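Local coordinates for protein aldehyde dehydrogenase 12 (Zea mays, PDB 6D97) that probably oxidises L-glutamate gamma-semialdehyde to glutamate with NAD+, as the last enzyme of proline catabolism in plants, at residues 45-59 with 72-85. Residues are numbered along the deposited sequence; the frame is centred on the assembly and turned at random.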
loop_
_atom_site.group_PDB
_atom_site.type_symbol
_atom_site.label_atom_id
_atom_site.label_comp_id
_atom_site.label_asym_id
_atom_site.label_seq_id
_atom_site.Cartn_x
_atom_site.Cartn_y
_atom_site.Cartn_z
ATOM N N VAL A 45 9.288 -43.481 3.328
ATOM C CA VAL A 45 8.568 -42.238 3.082
ATOM C C VAL A 45 7.231 -42.590 2.452
ATOM O O VAL A 45 7.182 -43.316 1.452
ATOM C CB VAL A 45 9.363 -41.287 2.169
ATOM C CG1 VAL A 45 8.593 -39.988 1.954
ATOM C CG2 VAL A 45 10.724 -41.023 2.764
ATOM N N GLN A 46 6.155 -42.080 3.034
ATOM C CA GLN A 46 4.813 -42.393 2.578
ATOM C C GLN A 46 4.176 -41.182 1.918
ATOM O O GLN A 46 4.636 -40.044 2.052
ATOM C CB GLN A 46 3.942 -42.875 3.742
ATOM C CG GLN A 46 4.471 -44.118 4.433
ATOM C CD GLN A 46 3.606 -44.545 5.595
ATOM O OE1 GLN A 46 3.819 -44.120 6.729
ATOM N NE2 GLN A 46 2.614 -45.383 5.317
ATOM N N ASN A 47 3.098 -41.451 1.200
ATOM C CA ASN A 47 2.245 -40.401 0.677
ATOM C C ASN A 47 1.162 -40.066 1.694
ATOM O O ASN A 47 0.863 -40.843 2.602
ATOM C CB ASN A 47 1.611 -40.826 -0.649
ATOM C CG ASN A 47 2.626 -41.389 -1.627
ATOM O OD1 ASN A 47 3.423 -40.649 -2.210
ATOM N ND2 ASN A 47 2.606 -42.708 -1.811
ATOM N N PHE A 48 0.577 -38.884 1.533
ATOM C CA PHE A 48 -0.590 -38.476 2.300
ATOM C C PHE A 48 -1.653 -38.018 1.317
ATOM O O PHE A 48 -1.426 -37.076 0.551
ATOM C CB PHE A 48 -0.248 -37.358 3.286
ATOM C CG PHE A 48 -1.317 -37.098 4.305
ATOM C CD1 PHE A 48 -1.407 -37.880 5.443
ATOM C CD2 PHE A 48 -2.221 -36.065 4.132
ATOM C CE1 PHE A 48 -2.381 -37.640 6.386
ATOM C CE2 PHE A 48 -3.197 -35.821 5.073
ATOM C CZ PHE A 48 -3.279 -36.612 6.199
ATOM N N VAL A 49 -2.804 -38.683 1.331
ATOM C CA VAL A 49 -3.878 -38.368 0.400
ATOM C C VAL A 49 -5.200 -38.743 1.048
ATOM O O VAL A 49 -5.296 -39.740 1.771
ATOM C CB VAL A 49 -3.680 -39.087 -0.953
ATOM C CG1 VAL A 49 -3.864 -40.589 -0.798
ATOM C CG2 VAL A 49 -4.630 -38.538 -1.998
ATOM N N GLN A 50 -6.211 -37.914 0.794
ATOM C CA GLN A 50 -7.553 -38.095 1.338
ATOM C C GLN A 50 -7.524 -38.281 2.853
ATOM O O GLN A 50 -8.328 -39.025 3.419
ATOM C CB GLN A 50 -8.268 -39.260 0.647
ATOM C CG GLN A 50 -7.988 -39.336 -0.850
ATOM C CD GLN A 50 -9.243 -39.511 -1.672
ATOM O OE1 GLN A 50 -10.111 -38.639 -1.690
ATOM N NE2 GLN A 50 -9.349 -40.643 -2.355
ATOM N N GLY A 51 -6.580 -37.612 3.518
ATOM C CA GLY A 51 -6.556 -37.525 4.964
ATOM C C GLY A 51 -5.799 -38.604 5.709
ATOM O O GLY A 51 -5.900 -38.658 6.939
ATOM N N SER A 52 -5.039 -39.457 5.026
ATOM C CA SER A 52 -4.319 -40.501 5.743
ATOM C C SER A 52 -2.999 -40.810 5.054
ATOM O O SER A 52 -2.828 -40.598 3.850
ATOM C CB SER A 52 -5.163 -41.777 5.883
ATOM O OG SER A 52 -5.738 -42.160 4.647
ATOM N N TRP A 53 -2.056 -41.301 5.855
ATOM C CA TRP A 53 -0.778 -41.762 5.334
ATOM C C TRP A 53 -0.953 -43.093 4.617
ATOM O O TRP A 53 -1.625 -44.001 5.112
ATOM C CB TRP A 53 0.233 -41.892 6.472
ATOM C CG TRP A 53 0.648 -40.558 7.027
ATOM C CD1 TRP A 53 0.229 -39.979 8.193
ATOM C CD2 TRP A 53 1.550 -39.629 6.421
ATOM N NE1 TRP A 53 0.823 -38.749 8.347
ATOM C CE2 TRP A 53 1.639 -38.512 7.272
ATOM C CE3 TRP A 53 2.293 -39.636 5.237
ATOM C CZ2 TRP A 53 2.446 -37.414 6.978
ATOM C CZ3 TRP A 53 3.085 -38.548 4.946
ATOM C CH2 TRP A 53 3.160 -37.453 5.813
ATOM N N THR A 54 -0.327 -43.209 3.448
ATOM C CA THR A 54 -0.587 -44.321 2.550
ATOM C C THR A 54 0.668 -44.642 1.754
ATOM O O THR A 54 1.454 -43.752 1.417
ATOM C CB THR A 54 -1.741 -43.993 1.598
ATOM O OG1 THR A 54 -1.786 -44.953 0.535
ATOM C CG2 THR A 54 -1.552 -42.602 1.016
ATOM N N ALA A 55 0.839 -45.926 1.448
ATOM C CA ALA A 55 1.980 -46.374 0.663
ATOM C C ALA A 55 1.635 -46.369 -0.818
ATOM O O ALA A 55 0.887 -45.505 -1.290
ATOM C CB ALA A 55 2.423 -47.770 1.106
ATOM N N SER A 56 2.177 -47.334 -1.554
ATOM C CA SER A 56 1.913 -47.469 -2.979
ATOM C C SER A 56 2.165 -48.917 -3.370
ATOM O O SER A 56 2.614 -49.730 -2.558
ATOM C CB SER A 56 2.778 -46.515 -3.807
ATOM O OG SER A 56 4.150 -46.864 -3.736
ATOM N N ALA A 57 1.873 -49.225 -4.636
ATOM C CA ALA A 57 2.030 -50.593 -5.120
ATOM C C ALA A 57 3.481 -51.052 -5.029
ATOM O O ALA A 57 3.753 -52.201 -4.664
ATOM C CB ALA A 57 1.514 -50.706 -6.553
ATOM N N ASN A 58 4.429 -50.169 -5.339
ATOM C CA ASN A 58 5.836 -50.538 -5.309
ATOM C C ASN A 58 6.662 -49.426 -4.681
ATOM O O ASN A 58 6.352 -48.240 -4.822
ATOM C CB ASN A 58 6.369 -50.846 -6.710
ATOM C CG ASN A 58 7.380 -51.974 -6.709
ATOM O OD1 ASN A 58 7.028 -53.136 -6.920
ATOM N ND2 ASN A 58 8.642 -51.641 -6.454
ATOM N N TRP A 59 7.729 -49.826 -3.994
ATOM C CA TRP A 59 8.664 -48.908 -3.362
ATOM C C TRP A 59 9.905 -48.739 -4.230
ATOM O O TRP A 59 10.322 -49.659 -4.936
ATOM C CB TRP A 59 9.085 -49.414 -1.979
ATOM C CG TRP A 59 7.974 -49.553 -0.976
ATOM C CD1 TRP A 59 7.125 -50.615 -0.828
ATOM C CD2 TRP A 59 7.616 -48.611 0.042
ATOM N NE1 TRP A 59 6.253 -50.384 0.210
ATOM C CE2 TRP A 59 6.535 -49.163 0.762
ATOM C CE3 TRP A 59 8.100 -47.352 0.411
ATOM C CZ2 TRP A 59 5.930 -48.497 1.827
ATOM C CZ3 TRP A 59 7.499 -46.694 1.469
ATOM C CH2 TRP A 59 6.425 -47.267 2.165
ATOM N N ILE A 72 16.688 -45.375 2.328
ATOM C CA ILE A 72 15.329 -44.835 2.368
ATOM C C ILE A 72 14.525 -45.443 1.226
ATOM O O ILE A 72 14.941 -45.369 0.065
ATOM C CB ILE A 72 15.301 -43.296 2.255
ATOM C CG1 ILE A 72 16.018 -42.636 3.436
ATOM C CG2 ILE A 72 13.863 -42.796 2.169
ATOM C CD1 ILE A 72 16.259 -41.154 3.256
ATOM N N LYS A 73 13.372 -46.030 1.543
ATOM C CA LYS A 73 12.441 -46.472 0.514
ATOM C C LYS A 73 11.271 -45.499 0.437
ATOM O O LYS A 73 10.752 -45.048 1.461
ATOM C CB LYS A 73 11.944 -47.902 0.760
ATOM C CG LYS A 73 11.186 -48.151 2.048
ATOM C CD LYS A 73 10.710 -49.607 2.089
ATOM C CE LYS A 73 9.841 -49.909 3.305
ATOM N NZ LYS A 73 9.222 -51.266 3.215
ATOM N N VAL A 74 10.881 -45.158 -0.789
ATOM C CA VAL A 74 9.893 -44.121 -1.058
ATOM C C VAL A 74 8.714 -44.753 -1.783
ATOM O O VAL A 74 8.901 -45.495 -2.754
ATOM C CB VAL A 74 10.502 -42.972 -1.883
ATOM C CG1 VAL A 74 9.458 -41.920 -2.195
ATOM C CG2 VAL A 74 11.681 -42.357 -1.137
ATOM N N ALA A 75 7.502 -44.460 -1.311
ATOM C CA ALA A 75 6.283 -45.040 -1.876
ATOM C C ALA A 75 5.881 -44.265 -3.131
ATOM O O ALA A 75 4.916 -43.499 -3.157
ATOM C CB ALA A 75 5.166 -45.041 -0.842
ATOM N N GLU A 76 6.640 -44.491 -4.199
ATOM C CA GLU A 76 6.420 -43.742 -5.430
ATOM C C GLU A 76 5.163 -44.241 -6.135
ATOM O O GLU A 76 5.030 -45.435 -6.423
ATOM C CB GLU A 76 7.642 -43.836 -6.339
ATOM C CG GLU A 76 8.732 -42.844 -5.944
ATOM C CD GLU A 76 9.837 -42.729 -6.971
ATOM O OE1 GLU A 76 9.964 -43.644 -7.809
ATOM O OE2 GLU A 76 10.571 -41.718 -6.948
ATOM N N VAL A 77 4.243 -43.319 -6.397
ATOM C CA VAL A 77 2.984 -43.627 -7.062
ATOM C C VAL A 77 3.228 -43.783 -8.555
ATOM O O VAL A 77 3.999 -43.027 -9.157
ATOM C CB VAL A 77 1.949 -42.522 -6.776
ATOM C CG1 VAL A 77 0.675 -42.740 -7.580
ATOM C CG2 VAL A 77 1.645 -42.458 -5.290
ATOM N N GLN A 78 2.570 -44.767 -9.160
ATOM C CA GLN A 78 2.692 -45.009 -10.587
ATOM C C GLN A 78 1.558 -44.310 -11.335
ATOM O O GLN A 78 0.607 -43.799 -10.741
ATOM C CB GLN A 78 2.713 -46.511 -10.873
ATOM C CG GLN A 78 4.019 -47.186 -10.464
ATOM C CD GLN A 78 3.821 -48.623 -10.015
ATOM O OE1 GLN A 78 3.529 -49.506 -10.824
ATOM N NE2 GLN A 78 3.967 -48.863 -8.713
ATOM N N GLY A 79 1.682 -44.280 -12.664
ATOM C CA GLY A 79 0.780 -43.471 -13.465
ATOM C C GLY A 79 -0.670 -43.904 -13.384
ATOM O O GLY A 79 -1.574 -43.105 -13.643
ATOM N N THR A 80 -0.915 -45.166 -13.029
ATOM C CA THR A 80 -2.270 -45.690 -12.926
ATOM C C THR A 80 -2.733 -45.851 -11.483
ATOM O O THR A 80 -3.681 -46.598 -11.226
ATOM C CB THR A 80 -2.386 -47.024 -13.665
ATOM O OG1 THR A 80 -1.260 -47.855 -13.353
ATOM C CG2 THR A 80 -2.461 -46.796 -15.170
ATOM N N GLU A 81 -2.091 -45.176 -10.534
ATOM C CA GLU A 81 -2.600 -45.141 -9.167
ATOM C C GLU A 81 -2.677 -43.711 -8.646
ATOM O O GLU A 81 -2.454 -43.445 -7.461
ATOM C CB GLU A 81 -1.765 -46.021 -8.237
ATOM C CG GLU A 81 -0.287 -46.076 -8.545
ATOM C CD GLU A 81 0.499 -46.755 -7.435
ATOM O OE1 GLU A 81 1.675 -47.116 -7.655
ATOM O OE2 GLU A 81 -0.068 -46.924 -6.334
ATOM N N ILE A 82 -3.038 -42.766 -9.521
ATOM C CA ILE A 82 -3.139 -41.358 -9.144
ATOM C C ILE A 82 -4.581 -40.886 -8.990
ATOM O O ILE A 82 -4.804 -39.684 -8.780
ATOM C CB ILE A 82 -2.411 -40.449 -10.158
ATOM C CG1 ILE A 82 -3.080 -40.544 -11.532
ATOM C CG2 ILE A 82 -0.936 -40.800 -10.246
ATOM C CD1 ILE A 82 -2.729 -39.410 -12.471
ATOM N N LYS A 83 -5.565 -41.790 -9.083
ATOM C CA LYS A 83 -6.966 -41.371 -9.042
ATOM C C LYS A 83 -7.310 -40.703 -7.717
ATOM O O LYS A 83 -8.035 -39.701 -7.690
ATOM C CB LYS A 83 -7.886 -42.571 -9.282
ATOM C CG LYS A 83 -9.309 -42.184 -9.677
ATOM C CD LYS A 83 -10.257 -43.375 -9.642
ATOM C CE LYS A 83 -11.631 -42.984 -10.164
ATOM N NZ LYS A 83 -12.632 -44.067 -9.978
ATOM N N SER A 84 -6.802 -41.249 -6.609
ATOM C CA SER A 84 -7.102 -40.687 -5.298
ATOM C C SER A 84 -6.638 -39.238 -5.193
ATOM O O SER A 84 -7.298 -38.412 -4.550
ATOM C CB SER A 84 -6.461 -41.542 -4.206
ATOM O OG SER A 84 -7.202 -42.733 -3.993
ATOM N N PHE A 85 -5.511 -38.905 -5.825
ATOM C CA PHE A 85 -5.033 -37.526 -5.788
ATOM C C PHE A 85 -5.921 -36.614 -6.626
ATOM O O PHE A 85 -6.213 -35.482 -6.219
ATOM C CB PHE A 85 -3.577 -37.462 -6.250
ATOM C CG PHE A 85 -2.617 -38.104 -5.293
ATOM C CD1 PHE A 85 -2.088 -37.384 -4.233
ATOM C CD2 PHE A 85 -2.253 -39.433 -5.442
ATOM C CE1 PHE A 85 -1.207 -37.974 -3.342
ATOM C CE2 PHE A 85 -1.373 -40.030 -4.554
ATOM C CZ PHE A 85 -0.847 -39.299 -3.504
#
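Lys73 turns CG into the position between its backbone N and carbonyl carbon (chi1 61°) and then runs fully extended, which carries its aliphatic chain over one face of the Trp59 indole. Lys73 CE stands over the six-membered ring of Trp59, and Lys73 NZ lies 4.3 Å from the centroid of the five-membered ring, 13° off its normal, a cation-pi contact. On the opposite face Ala75 CB makes a CH-pi contact, so the indole is held between the two residues. Trp59 thus holds the loop after strand 52-54 on the end of strand 70-74, whose parallel pairing with strand 43-49 includes the backbone hydrogen bonds Val45 N to Lys73 O (2.8 Å) and Ala75 N to Val45 O (3.0 Å).

Asn47, its CG set beside its own backbone N (chi1 -49°), sends ND2 to Ala75 O at 2.8 Å; the donor lies in the carbonyl plane, on a lone pair, and the acceptor is close to the amide plane. ND2 also reaches Ala55 O weakly, while OD1 accepts from Asn252 N. With an alanine at Asn47, Ala75 O and Asn252 N would probably each lose their amide partner, leaving the inverse gamma turn centred on Ala75 less firmly held.

Farther along, Val49 CG2 sits 3.8 Å from the Phe85 ring centroid, over the face, whereas Asn47 CB meets the edge; this joins helix 83-90 to the type I' hairpin of strands 43-49 and 52-54. Ala57 N adds a weak hydrogen bond to Glu81 OE2 (3.5 Å). The hairpin belongs to a small mixed sheet of the NAD-binding domain, joined by Phe48–Phe250 backbone hydrogen bonding to edge strand 249-251 of its Rossmann-type parallel sheet.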